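Local structure of mercuric reductase (4YWO) at residues Met31-Glu36 against Ile323-Ala328; Asp157-Trp162 against Lys239-Gly244. The protein probably reduces mercuric ions to elemental mercury at the expense of NADPH, working as a homodimer that carries FAD. One frame throughout, in Å; residues are numbered along the deposited sequence.

Contact 1 of 2, residues Met31-Glu36 against Ile323-Ala328; sequences MIKANE and IATENA
The methyl group CG2 of T325 pushes into the neighbouring helix between K33 and A34, and this is where the contact is tight. T325 CG2 lies 3.8 Å from K33 CG, and 3.7 Å from the backbone N of A34. The torsion of T325 (chi1 -61°) sends the methyl across the gap and leaves OG1 beside its own backbone N, where it bonds to G321 O one turn back. L18 of strand 16-21 touches both A34 and T325, so the packed side faces the sheet. The helices are 25-36, which follows the first strand of the FAD-binding Rossmann-type fold, and 314-330; their axes here come within 8.6 Å and run in the same general direction, crossing at -36°. The side away from the sheet faces solvent more, and its polar pairing is weak. K33 leads past T325 and bends at chi2 (58°) and chi3, laying K33 CE 3.7 Å from E326 CB. K33 NZ makes a weak, long salt bridge to E326 OE1 at 3.4 Å. The E326 chain is extended, and each of its oxygens has a lysine partner, K33 weakly at OE1 and K334 at OE2; both K33 and E326 remain partly exposed to solvent.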
# COMPACT_ATOMS: atom_id res chain seq x y z
N MET A 31 -22.51 12.91 -14.81
CA MET A 31 -22.45 14.19 -15.46
C MET A 31 -21.21 14.24 -16.35
O MET A 31 -21.24 14.77 -17.50
CB MET A 31 -22.41 15.30 -14.50
CG MET A 31 -22.31 16.65 -15.19
SD MET A 31 -21.64 17.90 -14.10
CE MET A 31 -20.05 17.38 -13.46
N ILE A 32 -20.15 13.73 -15.80
CA ILE A 32 -18.84 13.79 -16.52
C ILE A 32 -18.89 12.88 -17.74
O ILE A 32 -18.53 13.34 -18.86
CB ILE A 32 -17.69 13.44 -15.60
CG1 ILE A 32 -17.60 14.51 -14.57
CG2 ILE A 32 -16.39 13.24 -16.46
CD1 ILE A 32 -16.62 14.18 -13.47
N LYS A 33 -19.35 11.67 -17.57
CA LYS A 33 -19.53 10.76 -18.64
C LYS A 33 -20.43 11.30 -19.71
O LYS A 33 -20.18 11.06 -20.89
CB LYS A 33 -20.04 9.45 -18.21
CG LYS A 33 -20.18 8.42 -19.29
CD LYS A 33 -18.80 8.23 -19.93
CE LYS A 33 -18.62 6.76 -20.28
NZ LYS A 33 -17.19 6.33 -20.50
N ALA A 34 -21.51 11.95 -19.31
CA ALA A 34 -22.41 12.50 -20.31
C ALA A 34 -21.68 13.56 -21.22
O ALA A 34 -21.82 13.50 -22.47
CB ALA A 34 -23.62 13.14 -19.61
N ASN A 35 -20.92 14.44 -20.61
CA ASN A 35 -20.11 15.44 -21.32
C ASN A 35 -19.15 14.78 -22.29
O ASN A 35 -18.99 15.27 -23.43
CB ASN A 35 -19.35 16.35 -20.35
CG ASN A 35 -20.11 17.54 -19.94
OD1 ASN A 35 -19.76 18.61 -20.30
ND2 ASN A 35 -21.15 17.39 -19.14
N GLU A 36 -18.48 13.75 -21.85
CA GLU A 36 -17.56 12.93 -22.66
C GLU A 36 -18.27 12.27 -23.87
O GLU A 36 -17.67 12.06 -24.92
CB GLU A 36 -16.86 11.89 -21.82
CG GLU A 36 -15.91 12.54 -20.79
CD GLU A 36 -15.30 11.56 -19.76
OE1 GLU A 36 -15.72 10.37 -19.69
OE2 GLU A 36 -14.35 11.99 -19.03
N ILE A 323 -21.02 3.97 -15.79
CA ILE A 323 -21.48 2.85 -16.61
C ILE A 323 -22.98 3.05 -16.96
O ILE A 323 -23.43 2.86 -18.11
CB ILE A 323 -21.33 1.56 -15.91
CG1 ILE A 323 -19.85 1.19 -15.91
CG2 ILE A 323 -22.05 0.42 -16.61
CD1 ILE A 323 -19.62 -0.07 -15.11
N ALA A 324 -23.73 3.51 -15.99
CA ALA A 324 -25.21 3.69 -16.19
C ALA A 324 -25.39 4.69 -17.29
O ALA A 324 -26.27 4.47 -18.17
CB ALA A 324 -25.88 4.14 -14.91
N THR A 325 -24.61 5.75 -17.27
CA THR A 325 -24.70 6.84 -18.22
C THR A 325 -24.33 6.31 -19.63
O THR A 325 -25.01 6.57 -20.63
CB THR A 325 -23.97 8.02 -17.78
OG1 THR A 325 -24.47 8.52 -16.55
CG2 THR A 325 -23.88 9.13 -18.80
N GLU A 326 -23.19 5.62 -19.71
CA GLU A 326 -22.80 5.10 -21.01
C GLU A 326 -23.81 4.16 -21.51
O GLU A 326 -24.14 4.22 -22.79
CB GLU A 326 -21.39 4.42 -20.86
CG GLU A 326 -20.92 3.93 -22.19
CD GLU A 326 -19.48 3.46 -22.18
OE1 GLU A 326 -18.85 3.44 -21.09
OE2 GLU A 326 -19.03 3.01 -23.26
N ASN A 327 -24.36 3.26 -20.71
CA ASN A 327 -25.38 2.30 -21.21
C ASN A 327 -26.64 3.09 -21.67
O ASN A 327 -27.27 2.82 -22.75
CB ASN A 327 -25.81 1.30 -20.21
CG ASN A 327 -24.69 0.23 -19.90
OD1 ASN A 327 -23.77 0.12 -20.66
ND2 ASN A 327 -24.87 -0.56 -18.91
N ALA A 328 -26.94 4.13 -20.95
CA ALA A 328 -28.21 4.91 -21.30
C ALA A 328 -28.03 5.64 -22.55
O ALA A 328 -29.00 5.62 -23.38
CB ALA A 328 -28.55 5.88 -20.14

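Contact 2 of 2, residues Asp157-Trp162 against Lys239-Gly244; sequences DKVGFW and KEVRKG
V159, in the last turn of helix 156-159, sets its two methyl groups against strand 238-243, and one of them meets V241. With V159 CG1 anti to the backbone N (chi1 171°), that methyl meets CG1 of V241 at 3.7 Å, and V159 CB sits 3.9 Å from the same V241 CG1. The other branch, V159 CG2, rests on the strand backbone, 3.7 Å from R242 C and equally close to K243 N. K243 contributes its CB, 4.2 Å from V159 CG2, before its chain leads away, while R242, whose side chain sets off away from the helix, forms a salt bridge with E255. No hydrogen bond joins the two segments. G160 then leaves the helix with positive phi (88°), and the chain runs on through F161 to W162, whose backbone bonds to I261 and L263 of strand 260-263. V241 also touches I261. The arrangement is a short helix end packed on an edge strand of the three-stranded antiparallel sheet that accompanies the parallel sheet of a Rossmann-type domain that probably binds NADPH, as in other pyridine nucleotide-disulfide oxidoreductases of the same class.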
# COMPACT_ATOMS: atom_id res chain seq x y z
N ASP A 157 -36.41 8.29 19.80
CA ASP A 157 -36.63 9.57 19.20
C ASP A 157 -36.80 10.66 20.21
O ASP A 157 -36.30 11.73 20.02
CB ASP A 157 -37.79 9.51 18.23
CG ASP A 157 -37.54 8.50 17.12
OD1 ASP A 157 -36.74 8.77 16.19
OD2 ASP A 157 -38.09 7.39 17.22
N LYS A 158 -37.42 10.38 21.34
CA LYS A 158 -37.64 11.40 22.35
C LYS A 158 -36.36 11.76 23.09
O LYS A 158 -36.08 12.92 23.36
CB LYS A 158 -38.74 10.88 23.32
CG LYS A 158 -38.84 11.56 24.69
CD LYS A 158 -40.20 11.28 25.37
CE LYS A 158 -40.55 9.78 25.52
NZ LYS A 158 -39.51 9.04 26.28
N VAL A 159 -35.54 10.77 23.39
CA VAL A 159 -34.24 10.99 24.03
C VAL A 159 -33.17 11.62 23.09
O VAL A 159 -32.36 12.43 23.54
CB VAL A 159 -33.77 9.67 24.66
CG1 VAL A 159 -32.35 9.75 25.15
CG2 VAL A 159 -34.68 9.22 25.83
N GLY A 160 -33.26 11.30 21.81
CA GLY A 160 -32.40 11.95 20.76
C GLY A 160 -31.08 11.14 20.65
O GLY A 160 -30.72 10.33 21.51
N PHE A 161 -30.39 11.38 19.55
CA PHE A 161 -29.18 10.52 19.22
C PHE A 161 -28.41 11.30 18.14
O PHE A 161 -28.84 12.27 17.58
CB PHE A 161 -29.62 9.15 18.72
CG PHE A 161 -30.56 9.19 17.56
CD1 PHE A 161 -30.16 9.36 16.26
CD2 PHE A 161 -31.97 9.18 17.77
CE1 PHE A 161 -31.06 9.52 15.19
CE2 PHE A 161 -32.85 9.29 16.71
CZ PHE A 161 -32.45 9.48 15.42
N TRP A 162 -27.19 10.81 17.89
CA TRP A 162 -26.35 11.26 16.84
C TRP A 162 -26.38 10.21 15.72
O TRP A 162 -26.52 9.00 15.97
CB TRP A 162 -24.94 11.45 17.28
CG TRP A 162 -24.68 12.62 18.11
CD1 TRP A 162 -25.56 13.62 18.44
CD2 TRP A 162 -23.41 12.99 18.68
NE1 TRP A 162 -24.90 14.59 19.21
CE2 TRP A 162 -23.59 14.20 19.37
CE3 TRP A 162 -22.16 12.39 18.70
CZ2 TRP A 162 -22.56 14.81 20.06
CZ3 TRP A 162 -21.14 12.99 19.44
CH2 TRP A 162 -21.34 14.21 20.05
N LYS A 239 -33.90 -2.79 24.06
CA LYS A 239 -35.38 -2.77 24.28
C LYS A 239 -36.00 -1.37 24.32
O LYS A 239 -37.13 -1.17 23.85
CB LYS A 239 -35.68 -3.49 25.60
CG LYS A 239 -35.03 -4.83 25.68
CD LYS A 239 -35.74 -5.74 26.66
CE LYS A 239 -35.60 -5.27 28.08
NZ LYS A 239 -35.64 -6.45 29.00
N GLU A 240 -35.27 -0.42 24.87
CA GLU A 240 -35.77 0.89 25.17
C GLU A 240 -34.62 1.85 25.48
O GLU A 240 -33.53 1.43 25.95
CB GLU A 240 -36.68 0.74 26.40
CG GLU A 240 -37.42 2.00 26.79
CD GLU A 240 -38.20 1.87 28.12
OE1 GLU A 240 -38.20 0.75 28.72
OE2 GLU A 240 -38.80 2.89 28.54
N VAL A 241 -34.85 3.12 25.25
CA VAL A 241 -34.01 4.18 25.71
C VAL A 241 -34.77 5.18 26.59
O VAL A 241 -35.90 5.58 26.26
CB VAL A 241 -33.39 4.95 24.48
CG1 VAL A 241 -32.45 6.01 24.94
CG2 VAL A 241 -32.67 3.96 23.58
N ARG A 242 -34.12 5.60 27.63
CA ARG A 242 -34.68 6.64 28.52
C ARG A 242 -33.63 7.62 28.95
O ARG A 242 -32.43 7.40 28.74
CB ARG A 242 -35.48 6.02 29.70
CG ARG A 242 -34.84 4.99 30.57
CD ARG A 242 -35.84 4.48 31.64
NE ARG A 242 -35.20 3.52 32.56
CZ ARG A 242 -34.47 3.83 33.64
NH1 ARG A 242 -34.29 5.10 34.05
NH2 ARG A 242 -33.90 2.85 34.35
N LYS A 243 -34.06 8.76 29.49
CA LYS A 243 -33.16 9.77 29.94
C LYS A 243 -33.06 9.76 31.47
O LYS A 243 -34.10 9.87 32.15
CB LYS A 243 -33.69 11.14 29.47
CG LYS A 243 -32.84 12.36 29.80
CD LYS A 243 -31.43 12.31 29.20
CE LYS A 243 -30.64 13.57 29.52
NZ LYS A 243 -29.36 13.57 28.76
N GLY A 244 -31.83 9.62 31.98
CA GLY A 244 -31.48 9.77 33.42
C GLY A 244 -30.56 10.95 33.54
O GLY A 244 -30.79 11.99 32.91

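How the contacts relate
From the N terminus, the chain passes through strand 16-21 into helix 25-36, which supplies the first half of contact 1. It then runs out to 157-162, the first half of contact 2, and only 76 residues lie between there and its partner 239-244, so contact 2 closes the smaller loop. The larger loop closes later, when helix 314-330 brings 323-328 back to 31-36 after 286 residues. Contact 2 is therefore nested inside contact 1, without crossing it. Contact 1 ties together two helices beside the FAD-binding sheet; contact 2 joins a helix end to the three-stranded antiparallel sheet. Their centres are 45 Å apart, on opposite sides of the chain's centre.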